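Local coordinates for Pre-mRNA-splicing factor SAD1 (Saccharomyces cerevisiae, PDB 4MSX), which promotes assembly of newly made U4 snRNA into the U4/U6 snRNP and is required for pre-mRNA splicing, although it is a catalytically inactive relative of deubiquitinases, at residues Ala190-Ala195 and Tyr252-Glu257; Asp75-Lys80 and Val231-Ser236. All blocks are in the same frame, centred on the assembly; numbering follows the deposited sequence.

Interaction 1. Residues Ala190-Ala195 and Tyr252-Glu257; sequences ATYDYA and YLKVRE
Lys254, on helix 247-256, reaches across to the hydroxyl ends of Tyr192 and Tyr194 on helix 189-203. Its CB already points toward that helix, and CG and CD carry the chain onward. CE is the first Lys254 atom to come near segment 190-195, 4.4 Å from Tyr194 OH. The chain bends at chi3 and again at chi4 (82°), which takes the ammonium toward Tyr192. Lys254 NZ ends 3.3 Å from Tyr192 OH and donates a weak hydrogen bond to it. Lys254 NZ stands at the edge of the Tyr192 ring, near the ring plane and 3.9 Å from Tyr192 CE1, so the phenol oxygen rather than the pi cloud receives the cation. One face of the same ring is covered by the Thr191 methyl, CG2, over its centre and 3.5 Å above the ring plane. Asp193, between the tyrosines in sequence on helix 189-203, hydrogen-bonds His439 of strand 438-446; this helix probably corresponds to the one that bears the catalytic cysteine in active ubiquitin-specific proteases. Val250 packs on both tyrosines from helix 247-256. Because the bond is weak and Lys254 is exposed, it probably adds little to the holding of the buried tyrosines; the nearby cation would be expected to polarise the phenol only modestly.

Interaction 2. Residues Asp75-Lys80 and Val231-Ser236; sequences DFDSEK and VKKIWS
Lys233 leaves helix 222-234 with CG beside its backbone N (chi1 -71°) and then runs fully extended, a straight rod whose NZ arrives between Phe76 and Asp77. Asp77 has the matching first torsion, chi1 -65°, which swings its carboxylate toward the lysine, so that the two side chains slide past each other in opposite directions. The extension is needed because even the nearest CA atoms, those of Asp77 and Lys233, are 9.3 Å apart. The ammonium is gripped twice. Lys233 NZ forms a salt bridge with Asp77 OD1 at 3.0 Å, meeting that oxygen nearly along its C-O axis, and a weak hydrogen bond to the backbone oxygen Phe76 O at 2.9 Å. The aliphatic part of the lysine also lies alongside the acid, with Lys233 CD 3.5 Å from Asp77 OD1. The backbone around these acceptors is held by an Asx turn: Asp77 N donates to Asp75 OD1 at 2.7 Å, with an N-H...O angle of 154°. The other carboxylate oxygen, Asp77 OD2, accepts from Ser245 N, which helps fix the rotation of the group. With an alanine in place of Lys233, Asp77 OD1 would probably lose its charged mate and Phe76 O its side-chain donor. The contact lies between the predicted, degenerate UBP-type zinc finger and the ubiquitin-hydrolase-like domain; the bound zinc ion is about 12 Å from the Phe76 side chain. The ring of Phe76 leads away from the lysine and packs on Ile151, Ala154 and Ala155 of helix 146-155, while Leu244 of strand 243-244 touches both Asp77 and Lys233 beside the salt bridge.

In the fold
From the N terminus, the chain passes 75-80 in the zinc-finger region, then 190-195 at the start of helix 189-203, then 231-236 at the end of helix 222-234, and finally 252-257 on the last part of helix 247-256. Interaction 2 closes a loop of 150 residues and interaction 1 one of 56; their segments alternate, so the closures cross rather than nest. Their centres are 15 Å apart and their nearest atoms about 6 Å, without touching. Interaction 2 joins the two domains, whereas interaction 1 lies wholly within the ubiquitin-hydrolase-like one. Helix 222-234 connects them: Ile234 packs on Leu199 of helix 189-203, and Phe223 on Leu253.

Interaction 1. Residues Ala190-Ala195 and Tyr252-Glu257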
ATOM      1  N   ALA A 190      -1.858  -9.308 -11.104  1.00 32.82           N
ATOM      2  CA  ALA A 190      -2.988  -9.713 -11.951  1.00 34.53           C
ATOM      3  C   ALA A 190      -4.187  -9.824 -11.035  1.00 33.18           C
ATOM      4  O   ALA A 190      -5.297  -9.544 -11.425  1.00 33.62           O
ATOM      5  CB  ALA A 190      -2.712 -11.099 -12.669  1.00 37.98           C
ATOM      6  N   THR A 191      -3.966 -10.246  -9.802  1.00 27.54           N
ATOM      7  CA  THR A 191      -5.076 -10.370  -8.865  1.00 26.28           C
ATOM      8  C   THR A 191      -5.217  -9.195  -7.884  1.00 31.07           C
ATOM      9  O   THR A 191      -6.334  -8.850  -7.513  1.00 30.92           O
ATOM     10  CB  THR A 191      -4.937 -11.688  -8.066  1.00 34.99           C
ATOM     11  OG1 THR A 191      -4.840 -12.730  -9.022  1.00 33.25           O
ATOM     12  CG2 THR A 191      -6.125 -11.955  -7.129  1.00 33.66           C
ATOM     13  N   TYR A 192      -4.095  -8.650  -7.404  1.00 22.75           N
ATOM     14  CA  TYR A 192      -4.161  -7.740  -6.269  1.00 23.83           C
ATOM     15  C   TYR A 192      -3.646  -6.294  -6.579  1.00 26.17           C
ATOM     16  O   TYR A 192      -3.376  -5.505  -5.634  1.00 23.91           O
ATOM     17  CB  TYR A 192      -3.361  -8.357  -5.096  1.00 22.62           C
ATOM     18  CG  TYR A 192      -4.094  -9.600  -4.539  1.00 25.71           C
ATOM     19  CD1 TYR A 192      -5.363  -9.493  -3.976  1.00 30.13           C
ATOM     20  CD2 TYR A 192      -3.534 -10.869  -4.633  1.00 31.10           C
ATOM     21  CE1 TYR A 192      -6.043 -10.621  -3.464  1.00 34.92           C
ATOM     22  CE2 TYR A 192      -4.203 -12.026  -4.072  1.00 29.47           C
ATOM     23  CZ  TYR A 192      -5.454 -11.883  -3.516  1.00 39.40           C
ATOM     24  OH  TYR A 192      -6.138 -13.020  -3.016  1.00 38.80           O
ATOM     25  N   ASP A 193      -3.535  -5.924  -7.855  1.00 26.10           N
ATOM     26  CA  ASP A 193      -2.974  -4.605  -8.176  1.00 28.14           C
ATOM     27  C   ASP A 193      -3.703  -3.449  -7.486  1.00 27.62           C
ATOM     28  O   ASP A 193      -3.037  -2.476  -7.025  1.00 25.74           O
ATOM     29  CB  ASP A 193      -2.914  -4.317  -9.675  1.00 28.27           C
ATOM     30  CG  ASP A 193      -4.251  -4.555 -10.390  1.00 29.74           C
ATOM     31  OD1 ASP A 193      -5.290  -4.895  -9.746  1.00 26.93           O
ATOM     32  OD2 ASP A 193      -4.226  -4.403 -11.631  1.00 32.67           O
ATOM     33  N   TYR A 194      -5.021  -3.546  -7.350  1.00 23.97           N
ATOM     34  CA  TYR A 194      -5.763  -2.465  -6.668  1.00 26.57           C
ATOM     35  C   TYR A 194      -5.322  -2.299  -5.206  1.00 29.08           C
ATOM     36  O   TYR A 194      -5.305  -1.195  -4.654  1.00 26.24           O
ATOM     37  CB  TYR A 194      -7.274  -2.681  -6.697  1.00 28.04           C
ATOM     38  CG  TYR A 194      -7.706  -3.927  -5.954  1.00 25.25           C
ATOM     39  CD1 TYR A 194      -7.979  -3.865  -4.592  1.00 24.08           C
ATOM     40  CD2 TYR A 194      -7.753  -5.156  -6.590  1.00 28.94           C
ATOM     41  CE1 TYR A 194      -8.351  -4.990  -3.887  1.00 28.10           C
ATOM     42  CE2 TYR A 194      -8.083  -6.326  -5.874  1.00 30.51           C
ATOM     43  CZ  TYR A 194      -8.377  -6.222  -4.531  1.00 31.93           C
ATOM     44  OH  TYR A 194      -8.706  -7.353  -3.811  1.00 32.12           O
ATOM     45  N   ALA A 195      -4.998  -3.404  -4.551  1.00 21.77           N
ATOM     46  CA  ALA A 195      -4.541  -3.347  -3.181  1.00 20.57           C
ATOM     47  C   ALA A 195      -3.095  -2.883  -3.124  1.00 24.78           C
ATOM     48  O   ALA A 195      -2.718  -2.171  -2.192  1.00 24.37           O
ATOM     49  CB  ALA A 195      -4.639  -4.794  -2.504  1.00 23.37           C
ATOM     50  N   TYR A 252      -6.786 -12.507   3.852  1.00 29.59           N
ATOM     51  CA  TYR A 252      -7.250 -12.409   5.223  1.00 25.04           C
ATOM     52  C   TYR A 252      -8.379 -11.371   5.364  1.00 30.82           C
ATOM     53  O   TYR A 252      -9.370 -11.541   6.129  1.00 29.23           O
ATOM     54  CB  TYR A 252      -6.039 -12.040   6.184  1.00 28.72           C
ATOM     55  CG  TYR A 252      -6.474 -11.474   7.507  1.00 32.01           C
ATOM     56  CD1 TYR A 252      -6.839 -12.321   8.542  1.00 36.71           C
ATOM     57  CD2 TYR A 252      -6.524 -10.109   7.742  1.00 33.75           C
ATOM     58  CE1 TYR A 252      -7.287 -11.835   9.754  1.00 34.96           C
ATOM     59  CE2 TYR A 252      -6.975  -9.600   8.970  1.00 35.79           C
ATOM     60  CZ  TYR A 252      -7.361 -10.490   9.964  1.00 44.85           C
ATOM     61  OH  TYR A 252      -7.832 -10.067  11.176  1.00 45.18           O
ATOM     62  N   LEU A 253      -8.215 -10.217   4.718  1.00 22.72           N
ATOM     63  CA  LEU A 253      -9.279  -9.232   4.806  1.00 24.37           C
ATOM     64  C   LEU A 253     -10.659  -9.801   4.326  1.00 24.01           C
ATOM     65  O   LEU A 253     -11.681  -9.456   4.859  1.00 25.41           O
ATOM     66  CB  LEU A 253      -8.928  -8.019   3.915  1.00 20.83           C
ATOM     67  CG  LEU A 253      -7.628  -7.311   4.342  1.00 24.03           C
ATOM     68  CD1 LEU A 253      -7.451  -6.084   3.347  1.00 24.95           C
ATOM     69  CD2 LEU A 253      -7.706  -6.791   5.803  1.00 24.28           C
ATOM     70  N   LYS A 254     -10.631 -10.610   3.297  1.00 21.75           N
ATOM     71  CA  LYS A 254     -11.898 -11.126   2.710  1.00 27.03           C
ATOM     72  C   LYS A 254     -12.439 -12.236   3.659  1.00 37.20           C
ATOM     73  O   LYS A 254     -13.641 -12.304   3.988  1.00 33.05           O
ATOM     74  CB  LYS A 254     -11.648 -11.724   1.327  1.00 31.62           C
ATOM     75  CG  LYS A 254     -11.042 -10.735   0.253  1.00 45.79           C
ATOM     76  CD  LYS A 254     -11.392 -11.139  -1.207  1.00 74.37           C
ATOM     77  CE  LYS A 254     -10.186 -11.107  -2.171  1.00 72.64           C
ATOM     78  NZ  LYS A 254      -9.283 -12.348  -2.135  1.00 61.42           N
ATOM     79  N   VAL A 255     -11.532 -13.088   4.125  1.00 30.20           N
ATOM     80  CA  VAL A 255     -11.957 -14.274   4.940  1.00 34.47           C
ATOM     81  C   VAL A 255     -12.359 -13.878   6.360  1.00 38.62           C
ATOM     82  O   VAL A 255     -13.358 -14.354   6.902  1.00 40.91           O
ATOM     83  CB  VAL A 255     -10.822 -15.326   4.936  1.00 35.09           C
ATOM     84  CG1 VAL A 255     -11.063 -16.474   5.982  1.00 43.53           C
ATOM     85  CG2 VAL A 255     -10.677 -15.893   3.552  1.00 39.77           C
ATOM     86  N   ARG A 256     -11.642 -12.950   6.980  1.00 33.25           N
ATOM     87  CA  ARG A 256     -11.916 -12.676   8.369  0.56 32.81           C
ATOM     88  C   ARG A 256     -12.378 -11.250   8.663  1.00 37.46           C
ATOM     89  O   ARG A 256     -12.919 -10.995   9.735  1.00 34.90           O
ATOM     90  CB  ARG A 256     -10.695 -13.131   9.220  0.56 41.80           C
ATOM     91  CG  ARG A 256     -10.734 -14.664   9.476  0.56 44.18           C
ATOM     92  CD  ARG A 256      -9.744 -15.181  10.520  0.56 60.84           C
ATOM     93  NE  ARG A 256      -8.456 -15.545   9.918  0.56 67.96           N
ATOM     94  CZ  ARG A 256      -7.280 -15.467  10.536  0.56 60.74           C
ATOM     95  NH1 ARG A 256      -7.205 -15.041  11.796  0.56 66.57           N
ATOM     96  NH2 ARG A 256      -6.167 -15.814   9.891  0.56 55.17           N
ATOM     97  N   GLU A 257     -12.190 -10.300   7.725  1.00 28.28           N
ATOM     98  CA  GLU A 257     -12.655  -8.931   8.021  1.00 29.76           C
ATOM     99  C   GLU A 257     -13.836  -8.490   7.117  1.00 35.49           C
ATOM    100  O   GLU A 257     -14.181  -7.320   7.086  1.00 35.80           O
ATOM    101  CB  GLU A 257     -11.510  -7.928   7.885  1.00 30.71           C
ATOM    102  CG  GLU A 257     -10.352  -8.307   8.773  1.00 37.16           C
ATOM    103  CD  GLU A 257     -10.613  -8.059  10.293  1.00 45.04           C
ATOM    104  OE1 GLU A 257     -11.632  -7.430  10.675  1.00 40.68           O
ATOM    105  OE2 GLU A 257      -9.762  -8.471  11.105  1.00 47.58           O
TER

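Interaction 2. Residues Asp75-Lys80 and Val231-Ser236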
ATOM      1  N   ASP A  75      10.902 -16.833   2.895  1.00 30.94           N
ATOM      2  CA  ASP A  75       9.879 -15.805   2.492  1.00 32.52           C
ATOM      3  C   ASP A  75       8.876 -15.723   3.626  1.00 34.20           C
ATOM      4  O   ASP A  75       8.280 -16.735   4.022  1.00 37.36           O
ATOM      5  CB  ASP A  75       9.168 -16.222   1.196  1.00 37.98           C
ATOM      6  CG  ASP A  75       8.210 -15.129   0.665  1.00 56.08           C
ATOM      7  OD1 ASP A  75       7.459 -14.527   1.467  1.00 44.77           O
ATOM      8  OD2 ASP A  75       8.233 -14.849  -0.560  1.00 59.58           O
ATOM      9  N   PHE A  76       8.760 -14.554   4.239  1.00 25.90           N
ATOM     10  CA  PHE A  76       7.851 -14.400   5.370  1.00 25.32           C
ATOM     11  C   PHE A  76       6.512 -13.696   4.994  1.00 29.38           C
ATOM     12  O   PHE A  76       5.733 -13.304   5.849  1.00 28.39           O
ATOM     13  CB  PHE A  76       8.584 -13.616   6.442  1.00 31.69           C
ATOM     14  CG  PHE A  76       9.757 -14.391   7.011  1.00 32.83           C
ATOM     15  CD1 PHE A  76       9.519 -15.546   7.753  1.00 33.71           C
ATOM     16  CD2 PHE A  76      11.063 -13.992   6.759  1.00 29.39           C
ATOM     17  CE1 PHE A  76      10.607 -16.291   8.295  1.00 33.50           C
ATOM     18  CE2 PHE A  76      12.162 -14.715   7.268  1.00 32.77           C
ATOM     19  CZ  PHE A  76      11.933 -15.860   8.052  1.00 26.37           C
ATOM     20  N   ASP A  77       6.266 -13.575   3.712  1.00 29.96           N
ATOM     21  CA  ASP A  77       5.008 -13.005   3.264  1.00 34.67           C
ATOM     22  C   ASP A  77       3.893 -14.066   3.125  1.00 37.97           C
ATOM     23  O   ASP A  77       2.759 -13.732   2.811  1.00 35.49           O
ATOM     24  CB  ASP A  77       5.215 -12.334   1.898  1.00 32.09           C
ATOM     25  CG  ASP A  77       6.147 -11.162   1.970  1.00 35.99           C
ATOM     26  OD1 ASP A  77       6.458 -10.743   3.096  1.00 37.42           O
ATOM     27  OD2 ASP A  77       6.608 -10.692   0.912  1.00 34.67           O
ATOM     28  N   SER A  78       4.217 -15.333   3.326  1.00 33.62           N
ATOM     29  CA  SER A  78       3.251 -16.404   3.085  1.00 33.65           C
ATOM     30  C   SER A  78       2.264 -16.539   4.246  1.00 38.51           C
ATOM     31  O   SER A  78       2.515 -16.055   5.361  1.00 33.29           O
ATOM     32  CB  SER A  78       3.995 -17.735   2.884  1.00 42.56           C
ATOM     33  OG  SER A  78       4.773 -17.686   1.690  1.00 47.00           O
ATOM     34  N   GLU A  79       1.140 -17.204   3.978  1.00 31.41           N
ATOM     35  CA  GLU A  79       0.170 -17.506   5.008  1.00 34.38           C
ATOM     36  C   GLU A  79       0.928 -18.348   6.087  1.00 41.64           C
ATOM     37  O   GLU A  79       1.619 -19.297   5.755  1.00 33.74           O
ATOM     38  CB  GLU A  79      -0.982 -18.374   4.430  1.00 35.77           C
ATOM     39  CG  GLU A  79      -2.116 -18.576   5.421  1.00 38.08           C
ATOM     40  CD  GLU A  79      -3.289 -19.439   4.873  1.00 51.86           C
ATOM     41  OE1 GLU A  79      -3.259 -19.889   3.693  1.00 46.16           O
ATOM     42  OE2 GLU A  79      -4.247 -19.671   5.661  1.00 47.14           O
ATOM     43  N   LYS A  80       0.746 -17.985   7.338  1.00 33.79           N
ATOM     44  CA  LYS A  80       1.412 -18.576   8.457  1.00 41.99           C
ATOM     45  C   LYS A  80       0.636 -19.828   8.862  1.00 38.19           C
ATOM     46  O   LYS A  80      -0.089 -19.837   9.861  1.00 37.28           O
ATOM     47  CB  LYS A  80       1.430 -17.563   9.583  1.00 41.15           C
ATOM     48  CG  LYS A  80       2.313 -17.957  10.734  1.00 54.63           C
ATOM     49  CD  LYS A  80       2.218 -16.965  11.872  1.00 61.12           C
ATOM     50  CE  LYS A  80       0.907 -17.135  12.644  1.00 83.62           C
ATOM     51  NZ  LYS A  80       0.883 -16.347  13.922  1.00 84.52           N
ATOM     52  N   VAL A 231       3.380  -2.455   6.035  1.00 22.68           N
ATOM     53  CA  VAL A 231       3.981  -1.097   5.880  1.00 23.09           C
ATOM     54  C   VAL A 231       5.462  -1.176   6.272  1.00 21.15           C
ATOM     55  O   VAL A 231       6.319  -0.653   5.571  1.00 23.02           O
ATOM     56  CB  VAL A 231       3.236  -0.029   6.725  1.00 24.13           C
ATOM     57  CG1 VAL A 231       3.997   1.336   6.655  1.00 23.77           C
ATOM     58  CG2 VAL A 231       1.771   0.104   6.248  1.00 24.85           C
ATOM     59  N   LYS A 232       5.765  -1.906   7.353  1.00 24.65           N
ATOM     60  CA  LYS A 232       7.185  -2.082   7.732  1.00 25.07           C
ATOM     61  C   LYS A 232       8.016  -2.791   6.664  1.00 26.05           C
ATOM     62  O   LYS A 232       9.201  -2.440   6.439  1.00 24.38           O
ATOM     63  CB  LYS A 232       7.300  -2.847   9.049  1.00 27.45           C
ATOM     64  CG  LYS A 232       6.751  -2.038  10.262  1.00 25.69           C
ATOM     65  CD  LYS A 232       6.613  -3.042  11.455  1.00 32.59           C
ATOM     66  CE  LYS A 232       5.870  -2.499  12.643  1.00 33.08           C
ATOM     67  NZ  LYS A 232       6.672  -1.488  13.267  1.00 37.87           N
ATOM     68  N   LYS A 233       7.428  -3.780   5.976  1.00 24.42           N
ATOM     69  CA  LYS A 233       8.180  -4.422   4.905  1.00 19.75           C
ATOM     70  C   LYS A 233       8.304  -3.553   3.702  1.00 23.34           C
ATOM     71  O   LYS A 233       9.325  -3.622   3.007  1.00 25.17           O
ATOM     72  CB  LYS A 233       7.472  -5.760   4.479  1.00 23.51           C
ATOM     73  CG  LYS A 233       7.637  -6.826   5.586  1.00 28.08           C
ATOM     74  CD  LYS A 233       6.753  -8.091   5.295  1.00 28.27           C
ATOM     75  CE  LYS A 233       7.109  -9.197   6.324  1.00 29.77           C
ATOM     76  NZ  LYS A 233       6.143 -10.402   6.061  1.00 37.57           N
ATOM     77  N   ILE A 234       7.240  -2.777   3.378  1.00 20.80           N
ATOM     78  CA  ILE A 234       7.321  -1.920   2.175  1.00 24.43           C
ATOM     79  C   ILE A 234       8.555  -1.000   2.254  1.00 24.81           C
ATOM     80  O   ILE A 234       9.194  -0.682   1.228  1.00 24.74           O
ATOM     81  CB  ILE A 234       6.017  -1.107   2.047  1.00 26.02           C
ATOM     82  CG1 ILE A 234       4.919  -2.056   1.478  1.00 24.61           C
ATOM     83  CG2 ILE A 234       6.213   0.190   1.189  1.00 23.45           C
ATOM     84  CD1 ILE A 234       3.500  -1.442   1.635  1.00 26.89           C
ATOM     85  N   TRP A 235       8.891  -0.593   3.479  1.00 22.87           N
ATOM     86  CA  TRP A 235      10.023   0.355   3.664  1.00 25.29           C
ATOM     87  C   TRP A 235      11.358  -0.351   3.978  1.00 29.47           C
ATOM     88  O   TRP A 235      12.380   0.305   4.181  1.00 25.36           O
ATOM     89  CB  TRP A 235       9.681   1.406   4.753  1.00 26.90           C
ATOM     90  CG  TRP A 235       8.774   2.429   4.105  1.00 25.52           C
ATOM     91  CD1 TRP A 235       7.396   2.477   4.137  1.00 24.44           C
ATOM     92  CD2 TRP A 235       9.202   3.488   3.269  1.00 23.50           C
ATOM     93  NE1 TRP A 235       6.944   3.571   3.358  1.00 23.06           N
ATOM     94  CE2 TRP A 235       8.047   4.176   2.807  1.00 24.40           C
ATOM     95  CE3 TRP A 235      10.471   3.942   2.862  1.00 25.75           C
ATOM     96  CZ2 TRP A 235       8.138   5.322   1.946  1.00 26.59           C
ATOM     97  CZ3 TRP A 235      10.565   5.039   2.020  1.00 25.23           C
ATOM     98  CH2 TRP A 235       9.401   5.740   1.579  1.00 28.48           C
ATOM     99  N   SER A 236      11.365  -1.693   4.027  1.00 26.02           N
ATOM    100  CA  SER A 236      12.572  -2.344   4.503  1.00 27.03           C
ATOM    101  C   SER A 236      13.759  -2.071   3.598  1.00 24.33           C
ATOM    102  O   SER A 236      13.683  -2.273   2.377  1.00 29.01           O
ATOM    103  CB  SER A 236      12.367  -3.872   4.619  1.00 30.54           C
ATOM    104  OG  SER A 236      13.654  -4.448   4.773  1.00 27.31           O
TER